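Local coordinates for vacuolar-sorting protein BRO1 (Saccharomyces cerevisiae, PDB 1ZB1) that helps concentrate and sort cargo proteins into the intralumenal vesicles of multivesicular bodies and recruits the DOA4 deubiquitinase to endosomes, here represented by its Bro1 domain, at residues K245-C250 against K294-E299; L252-S257 against I301-F306; S176-F181 against H226-E231. All blocks are in the same frame, centred on the assembly; numbering follows the deposited sequence.

In the fold
All three contacts lie in the helical Bro1 domain. Contacts 1 and 2 share helix 242-269: contact 1 sets its first turns against the loop 294-299, and contact 2, about 10 Å away between centres, sets the next turns against the start of helix 303-322. The two merge at F303, whose CZ lies 3.7 Å from C250 SG and whose CE2 lies 3.7 Å from K294 CB. Contact 3 joins helices 176-198 and 208-230, its centre about 18 Å from that of contact 1 and 24 Å from that of contact 2. Helix 242-269 packs on its helix 208-230 through M229 and H226, whose ND1 probably hydrogen-bonds to T249 OG1 at 3.1 Å.

Contact 1: residues K245-C250 against K294-E299; sequences KTTVTC and KTWLVE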
# COMPACT_ATOMS: atom_id res chain seq x y z
N LYS A 245 -9.99 -10.32 -3.32
CA LYS A 245 -10.00 -10.78 -4.71
C LYS A 245 -11.18 -10.25 -5.53
O LYS A 245 -10.99 -9.73 -6.63
CB LYS A 245 -9.99 -12.31 -4.75
CG LYS A 245 -9.63 -12.89 -6.11
CD LYS A 245 -9.55 -14.40 -6.05
CE LYS A 245 -9.02 -14.97 -7.35
NZ LYS A 245 -9.87 -14.55 -8.50
N THR A 246 -12.39 -10.36 -5.00
CA THR A 246 -13.56 -9.91 -5.73
C THR A 246 -13.61 -8.39 -5.92
O THR A 246 -14.04 -7.90 -6.96
CB THR A 246 -14.87 -10.38 -5.05
OG1 THR A 246 -14.97 -9.80 -3.74
CG2 THR A 246 -14.87 -11.89 -4.92
N THR A 247 -13.15 -7.65 -4.91
CA THR A 247 -13.16 -6.19 -5.00
C THR A 247 -12.14 -5.64 -6.00
O THR A 247 -12.39 -4.64 -6.66
CB THR A 247 -12.94 -5.58 -3.60
OG1 THR A 247 -14.06 -5.91 -2.77
CG2 THR A 247 -12.80 -4.07 -3.68
N VAL A 248 -11.00 -6.31 -6.10
CA VAL A 248 -9.96 -5.89 -7.04
C VAL A 248 -10.50 -6.07 -8.46
O VAL A 248 -10.33 -5.21 -9.33
CB VAL A 248 -8.67 -6.72 -6.84
CG1 VAL A 248 -7.75 -6.56 -8.04
CG2 VAL A 248 -7.95 -6.26 -5.57
N THR A 249 -11.16 -7.20 -8.70
CA THR A 249 -11.72 -7.49 -10.01
C THR A 249 -12.82 -6.49 -10.37
O THR A 249 -12.90 -6.03 -11.50
CB THR A 249 -12.29 -8.92 -10.07
OG1 THR A 249 -11.23 -9.86 -9.85
CG2 THR A 249 -12.93 -9.19 -11.43
N CYS A 250 -13.65 -6.15 -9.40
CA CYS A 250 -14.72 -5.20 -9.64
C CYS A 250 -14.12 -3.84 -10.04
O CYS A 250 -14.51 -3.25 -11.06
CB CYS A 250 -15.58 -5.04 -8.38
SG CYS A 250 -17.03 -3.99 -8.60
N LYS A 294 -19.34 -6.87 -7.52
CA LYS A 294 -19.66 -5.68 -6.72
C LYS A 294 -20.01 -5.92 -5.26
O LYS A 294 -20.15 -4.97 -4.49
CB LYS A 294 -20.83 -4.93 -7.37
CG LYS A 294 -22.18 -5.66 -7.24
CD LYS A 294 -23.33 -4.76 -7.67
CE LYS A 294 -24.69 -5.40 -7.41
NZ LYS A 294 -24.95 -6.54 -8.33
N THR A 295 -20.16 -7.18 -4.89
CA THR A 295 -20.55 -7.57 -3.53
C THR A 295 -20.23 -6.64 -2.35
O THR A 295 -21.14 -6.23 -1.63
CB THR A 295 -20.00 -8.98 -3.21
OG1 THR A 295 -20.24 -9.85 -4.32
CG2 THR A 295 -20.70 -9.54 -1.98
N TRP A 296 -18.96 -6.29 -2.14
CA TRP A 296 -18.60 -5.44 -1.00
C TRP A 296 -18.64 -3.93 -1.23
O TRP A 296 -18.46 -3.16 -0.29
CB TRP A 296 -17.21 -5.82 -0.48
CG TRP A 296 -17.03 -7.30 -0.32
CD1 TRP A 296 -16.52 -8.16 -1.25
CD2 TRP A 296 -17.44 -8.10 0.79
NE1 TRP A 296 -16.59 -9.45 -0.78
CE2 TRP A 296 -17.15 -9.44 0.47
CE3 TRP A 296 -18.02 -7.81 2.04
CZ2 TRP A 296 -17.43 -10.50 1.34
CZ3 TRP A 296 -18.30 -8.87 2.91
CH2 TRP A 296 -18.00 -10.19 2.55
N LEU A 297 -18.88 -3.51 -2.47
CA LEU A 297 -18.89 -2.09 -2.81
C LEU A 297 -20.26 -1.46 -3.03
O LEU A 297 -20.35 -0.25 -3.25
CB LEU A 297 -18.05 -1.86 -4.06
CG LEU A 297 -16.56 -2.20 -3.97
CD1 LEU A 297 -16.01 -2.33 -5.38
CD2 LEU A 297 -15.83 -1.14 -3.20
N VAL A 298 -21.32 -2.26 -2.98
CA VAL A 298 -22.66 -1.74 -3.21
C VAL A 298 -22.99 -0.49 -2.41
O VAL A 298 -23.77 0.35 -2.86
CB VAL A 298 -23.75 -2.82 -2.93
CG1 VAL A 298 -23.57 -3.99 -3.89
CG2 VAL A 298 -23.67 -3.29 -1.49
N GLU A 299 -22.39 -0.34 -1.24
CA GLU A 299 -22.65 0.84 -0.41
C GLU A 299 -21.65 1.97 -0.64
O GLU A 299 -21.76 3.03 -0.04
CB GLU A 299 -22.66 0.46 1.07
CG GLU A 299 -23.84 -0.41 1.48
CD GLU A 299 -23.86 -0.68 2.96
OE1 GLU A 299 -23.85 0.29 3.75
OE2 GLU A 299 -23.88 -1.87 3.35
O HOH W 1 -15.68 -12.03 -1.66
O HOH W 2 -16.83 -6.22 -4.03
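In this helix-to-loop contact of the Bro1 domain, the threonines T246 and T247 and the cysteine C250, near the start of helix 242-269, meet W296, L297 and K294 in the connection that leads from helix 275-290 to helix 303-322. The contact has a watered, polar end and an apolar one. At the polar end T246 OG1 comes in at the edge of the W296 indole, close to the ring plane and 3.4 Å from CD1. A water lies at the same edge and joins the two residues, accepting from W296 NE1 at 2.9 Å and pairing with T246 OG1. A second water repeats the bridge one residue on: it takes the backbone N-H of W296 at 2.8 Å and pairs with T247 OG1. Two waters thus bridge the helix and the loop. K243, just before the helical segment, adds a cation-pi contact to the indole.

The apolar end is formed by T247, C250 and L297, all buried. L297 CD1 reaches between T247 CG2, at 4.0 Å, and the sulfur of C250. With SG anti to the backbone N (chi1 -175°), the cysteine extends toward the loop, and F303 of helix 303-322 packs on both C250 and L297. The same sulfur presses on the loop backbone itself, with C250 SG 3.6 Å from K294 CA.

Contact 2: residues L252-S257 against I301-F306; sequences LHFYKS and IDFDGF
F254 and I301 meet from opposite directions, and this is the tight, buried part of the contact. The isoleucine lays CD1 over one face of the F254 ring, 4.1 Å from its centroid and 18° off the normal, a CH-pi contact. Its CG2 methyl touches the far end of the ring, 3.7 Å from F254 CZ, and also sits over the centre of one face of F303, which ties I301 to both rings. M6 from the N-terminal end packs on F254 and I301. F254 also turns an edge toward the face of F306 in an offset edge-to-face pair, planes 67° apart, and F306 CG stands anti to its backbone N (chi1 -177°), reaching toward helix 242-269.

The looser part lies around this core. F303 touches lightly, its CE1 4.2 Å from F254 CD1 in an oblique pairing, and at the partly exposed F306 S257 OG meets the ring edge, 3.5 Å from CE2. Beyond them D302, exposed and turned away from helix 242-269, accepts from G305 N through OD1, met from above the carboxylate plane. An aromatic cluster of F254, F303 and F306 thus joins helix 242-269 to the N-capped first turn of helix 303-322.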
# COMPACT_ATOMS: atom_id res chain seq x y z
N LEU A 252 -11.18 -3.08 -11.31
CA LEU A 252 -10.52 -3.03 -12.61
C LEU A 252 -11.53 -2.81 -13.74
O LEU A 252 -11.29 -1.99 -14.63
CB LEU A 252 -9.69 -4.30 -12.85
CG LEU A 252 -10.26 -5.59 -13.41
CD1 LEU A 252 -10.47 -5.46 -14.92
CD2 LEU A 252 -9.26 -6.72 -13.13
N HIS A 253 -12.66 -3.52 -13.72
CA HIS A 253 -13.67 -3.32 -14.75
C HIS A 253 -14.36 -1.97 -14.58
O HIS A 253 -14.62 -1.27 -15.55
CB HIS A 253 -14.73 -4.43 -14.70
CG HIS A 253 -14.23 -5.76 -15.16
ND1 HIS A 253 -13.77 -5.98 -16.44
CD2 HIS A 253 -14.13 -6.95 -14.51
CE1 HIS A 253 -13.39 -7.25 -16.55
NE2 HIS A 253 -13.60 -7.85 -15.40
N PHE A 254 -14.66 -1.60 -13.34
CA PHE A 254 -15.34 -0.34 -13.08
C PHE A 254 -14.56 0.88 -13.56
O PHE A 254 -15.13 1.82 -14.13
CB PHE A 254 -15.65 -0.16 -11.60
CG PHE A 254 -16.36 1.12 -11.29
CD1 PHE A 254 -17.69 1.30 -11.65
CD2 PHE A 254 -15.70 2.17 -10.66
CE1 PHE A 254 -18.35 2.50 -11.40
CE2 PHE A 254 -16.34 3.38 -10.40
CZ PHE A 254 -17.68 3.54 -10.77
N TYR A 255 -13.25 0.90 -13.31
CA TYR A 255 -12.46 2.03 -13.73
C TYR A 255 -12.21 2.03 -15.23
O TYR A 255 -12.05 3.08 -15.84
CB TYR A 255 -11.17 2.10 -12.90
CG TYR A 255 -11.47 2.67 -11.52
CD1 TYR A 255 -11.93 3.97 -11.38
CD2 TYR A 255 -11.39 1.87 -10.37
CE1 TYR A 255 -12.32 4.48 -10.14
CE2 TYR A 255 -11.77 2.37 -9.13
CZ TYR A 255 -12.24 3.67 -9.02
OH TYR A 255 -12.65 4.17 -7.80
N LYS A 256 -12.21 0.85 -15.83
CA LYS A 256 -12.04 0.76 -17.28
C LYS A 256 -13.31 1.39 -17.88
O LYS A 256 -13.24 2.12 -18.87
CB LYS A 256 -11.92 -0.69 -17.72
CG LYS A 256 -11.91 -0.87 -19.23
CD LYS A 256 -10.59 -1.40 -19.73
CE LYS A 256 -10.31 -2.81 -19.20
NZ LYS A 256 -9.06 -3.36 -19.79
N SER A 257 -14.45 1.10 -17.27
CA SER A 257 -15.73 1.64 -17.72
C SER A 257 -15.75 3.16 -17.59
O SER A 257 -16.15 3.87 -18.51
CB SER A 257 -16.88 1.06 -16.89
OG SER A 257 -18.11 1.72 -17.18
N ILE A 301 -20.29 2.53 -4.14
CA ILE A 301 -20.48 2.95 -5.52
C ILE A 301 -21.93 2.75 -5.96
O ILE A 301 -22.46 1.64 -5.86
CB ILE A 301 -19.58 2.15 -6.48
CG1 ILE A 301 -18.11 2.42 -6.18
CG2 ILE A 301 -19.90 2.50 -7.94
CD1 ILE A 301 -17.15 1.58 -7.00
N ASP A 302 -22.56 3.81 -6.46
CA ASP A 302 -23.95 3.72 -6.91
C ASP A 302 -24.00 3.09 -8.30
O ASP A 302 -24.23 3.77 -9.30
CB ASP A 302 -24.57 5.12 -6.97
CG ASP A 302 -26.08 5.08 -7.14
OD1 ASP A 302 -26.58 4.25 -7.93
OD2 ASP A 302 -26.77 5.90 -6.49
N PHE A 303 -23.78 1.78 -8.36
CA PHE A 303 -23.78 1.04 -9.62
C PHE A 303 -25.02 1.25 -10.50
O PHE A 303 -24.89 1.44 -11.72
CB PHE A 303 -23.61 -0.45 -9.34
CG PHE A 303 -22.23 -0.82 -8.87
CD1 PHE A 303 -21.21 -1.04 -9.79
CD2 PHE A 303 -21.95 -0.95 -7.52
CE1 PHE A 303 -19.92 -1.39 -9.36
CE2 PHE A 303 -20.67 -1.29 -7.08
CZ PHE A 303 -19.65 -1.51 -8.00
N ASP A 304 -26.21 1.21 -9.91
CA ASP A 304 -27.44 1.39 -10.68
C ASP A 304 -27.59 2.81 -11.22
O ASP A 304 -28.08 3.00 -12.33
CB ASP A 304 -28.67 1.02 -9.83
CG ASP A 304 -28.69 -0.45 -9.45
OD1 ASP A 304 -28.34 -1.30 -10.31
OD2 ASP A 304 -29.07 -0.77 -8.30
N GLY A 305 -27.16 3.79 -10.44
CA GLY A 305 -27.25 5.17 -10.87
C GLY A 305 -26.33 5.47 -12.04
O GLY A 305 -26.66 6.26 -12.92
N PHE A 306 -25.16 4.83 -12.06
CA PHE A 306 -24.20 5.03 -13.13
C PHE A 306 -24.69 4.35 -14.41
O PHE A 306 -24.48 4.85 -15.51
CB PHE A 306 -22.82 4.50 -12.73
CG PHE A 306 -21.75 4.73 -13.76
CD1 PHE A 306 -21.52 6.00 -14.27
CD2 PHE A 306 -20.98 3.67 -14.22
CE1 PHE A 306 -20.53 6.22 -15.24
CE2 PHE A 306 -19.99 3.87 -15.18
CZ PHE A 306 -19.76 5.15 -15.69

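Contact 3: residues S176-F181 against H226-E231; sequences SENTRF and HDFMKE
Aromatic packing between F181 and F228 carries this contact, which joins the start of helix 176-198 to the end of helix 208-230. The short segments run roughly antiparallel, at 145°, with their axes 11.1 Å apart at closest approach, and the two phenylalanines meet between them. Each has CG anti to its backbone N, which sends each ring out from its own helix to the other. The rings lie with planes 28° apart but slid past each other, so there is little overlap. They come closest at F181 CD1 and F228 CD2, 3.4 Å apart, while F228 CE2 also rests 3.7 Å from F181 CB.

Sulfur and aliphatic contacts continue from the far part of the F181 ring. The M229 side chain crosses that of F181 at about a right angle, meeting the CE1-CZ end obliquely, with CG 3.8 Å from F181 CE1. M229 SD lies 3.8 Å from F181 CZ, and the bend at chi3 (92°) brings CE to the same atom. The sulfur stands 4.8 Å from the ring centroid and well off the normal, an oblique Met-aromatic contact. E177 CB lies beside F228 CE1, and W244 of helix 242-269 packs on F181 as well.

Two oxygens of helix 176-198 also touch the F228 ring. The backbone oxygen of E177 is 3.7 Å from F228 CZ. N178 OD1 comes to the edge of the ring, near its plane and 3.8 Å from CZ, with the amide turned nearly perpendicular to the ring; its ND2 hydrogen-bonds to the carbonyl of V172.

With no hydrogen bond or salt bridge across the segments, the chemistry implies cohesion by shape and dispersion, with N178 OD1 placed consistently with weak electrostatic attraction to the slightly positive ring edge of F228.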
# COMPACT_ATOMS: atom_id res chain seq x y z
N SER A 176 9.05 -12.05 -1.03
CA SER A 176 9.11 -11.02 -2.06
C SER A 176 7.84 -10.82 -2.90
O SER A 176 7.46 -9.69 -3.20
CB SER A 176 10.30 -11.29 -2.99
OG SER A 176 10.43 -10.25 -3.95
N GLU A 177 7.18 -11.91 -3.27
CA GLU A 177 5.97 -11.77 -4.08
C GLU A 177 4.78 -11.22 -3.30
O GLU A 177 3.90 -10.57 -3.87
CB GLU A 177 5.60 -13.12 -4.74
CG GLU A 177 5.30 -14.27 -3.78
CD GLU A 177 6.55 -14.92 -3.19
OE1 GLU A 177 6.39 -15.91 -2.45
OE2 GLU A 177 7.68 -14.44 -3.45
N ASN A 178 4.77 -11.44 -1.99
CA ASN A 178 3.66 -10.94 -1.18
C ASN A 178 3.82 -9.46 -0.84
O ASN A 178 2.83 -8.73 -0.78
CB ASN A 178 3.49 -11.78 0.08
CG ASN A 178 3.04 -13.20 -0.23
OD1 ASN A 178 2.28 -13.42 -1.17
ND2 ASN A 178 3.48 -14.17 0.57
N THR A 179 5.05 -9.00 -0.64
CA THR A 179 5.25 -7.59 -0.35
C THR A 179 5.08 -6.79 -1.65
O THR A 179 4.69 -5.62 -1.63
CB THR A 179 6.65 -7.31 0.26
OG1 THR A 179 7.65 -8.08 -0.42
CG2 THR A 179 6.63 -7.67 1.76
N ARG A 180 5.35 -7.43 -2.79
CA ARG A 180 5.16 -6.77 -4.08
C ARG A 180 3.65 -6.56 -4.28
O ARG A 180 3.20 -5.50 -4.75
CB ARG A 180 5.72 -7.65 -5.21
CG ARG A 180 5.55 -7.08 -6.61
CD ARG A 180 6.84 -6.46 -7.10
NE ARG A 180 6.93 -5.04 -6.79
CZ ARG A 180 8.07 -4.34 -6.78
NH1 ARG A 180 9.22 -4.94 -7.05
NH2 ARG A 180 8.04 -3.05 -6.51
N PHE A 181 2.87 -7.58 -3.92
CA PHE A 181 1.42 -7.52 -4.02
C PHE A 181 0.91 -6.37 -3.16
O PHE A 181 0.11 -5.55 -3.61
CB PHE A 181 0.81 -8.86 -3.56
CG PHE A 181 -0.69 -8.85 -3.39
CD1 PHE A 181 -1.53 -8.60 -4.47
CD2 PHE A 181 -1.26 -9.10 -2.14
CE1 PHE A 181 -2.92 -8.59 -4.32
CE2 PHE A 181 -2.65 -9.09 -1.97
CZ PHE A 181 -3.48 -8.84 -3.06
N HIS A 226 -4.94 -8.10 -9.71
CA HIS A 226 -5.82 -9.13 -10.25
C HIS A 226 -4.97 -10.28 -10.77
O HIS A 226 -5.19 -11.44 -10.42
CB HIS A 226 -6.66 -8.55 -11.39
CG HIS A 226 -7.49 -9.57 -12.11
ND1 HIS A 226 -8.76 -9.91 -11.70
CD2 HIS A 226 -7.22 -10.34 -13.19
CE1 HIS A 226 -9.24 -10.85 -12.50
NE2 HIS A 226 -8.32 -11.13 -13.42
N ASP A 227 -4.00 -9.95 -11.62
CA ASP A 227 -3.11 -10.96 -12.22
C ASP A 227 -2.37 -11.80 -11.19
O ASP A 227 -2.15 -12.99 -11.40
CB ASP A 227 -2.10 -10.30 -13.17
CG ASP A 227 -2.74 -9.80 -14.46
OD1 ASP A 227 -3.91 -10.14 -14.72
OD2 ASP A 227 -2.06 -9.07 -15.21
N PHE A 228 -1.97 -11.18 -10.08
CA PHE A 228 -1.25 -11.92 -9.05
C PHE A 228 -2.15 -12.93 -8.35
O PHE A 228 -1.73 -14.05 -8.07
CB PHE A 228 -0.68 -10.97 -8.00
CG PHE A 228 0.01 -11.67 -6.87
CD1 PHE A 228 1.22 -12.33 -7.08
CD2 PHE A 228 -0.54 -11.68 -5.60
CE1 PHE A 228 1.86 -12.99 -6.03
CE2 PHE A 228 0.10 -12.34 -4.54
CZ PHE A 228 1.30 -12.99 -4.77
N MET A 229 -3.39 -12.53 -8.08
CA MET A 229 -4.35 -13.39 -7.40
C MET A 229 -4.99 -14.42 -8.33
O MET A 229 -5.69 -15.33 -7.87
CB MET A 229 -5.45 -12.53 -6.76
CG MET A 229 -4.91 -11.39 -5.90
SD MET A 229 -6.20 -10.24 -5.38
CE MET A 229 -6.66 -10.99 -3.83
N LYS A 230 -4.76 -14.27 -9.63
CA LYS A 230 -5.31 -15.20 -10.62
C LYS A 230 -4.51 -16.49 -10.68
O LYS A 230 -5.07 -17.57 -10.87
CB LYS A 230 -5.33 -14.54 -12.00
CG LYS A 230 -5.80 -15.47 -13.12
CD LYS A 230 -5.73 -14.79 -14.48
CE LYS A 230 -6.67 -13.60 -14.56
NZ LYS A 230 -6.62 -12.94 -15.90
N GLU A 231 -3.19 -16.38 -10.52
CA GLU A 231 -2.31 -17.55 -10.56
C GLU A 231 -2.72 -18.53 -9.46
O GLU A 231 -2.29 -19.69 -9.46
CB GLU A 231 -0.86 -17.11 -10.36
CG GLU A 231 -0.55 -16.56 -8.98
CD GLU A 231 0.84 -15.98 -8.87
OE1 GLU A 231 1.24 -15.60 -7.74
OE2 GLU A 231 1.55 -15.90 -9.90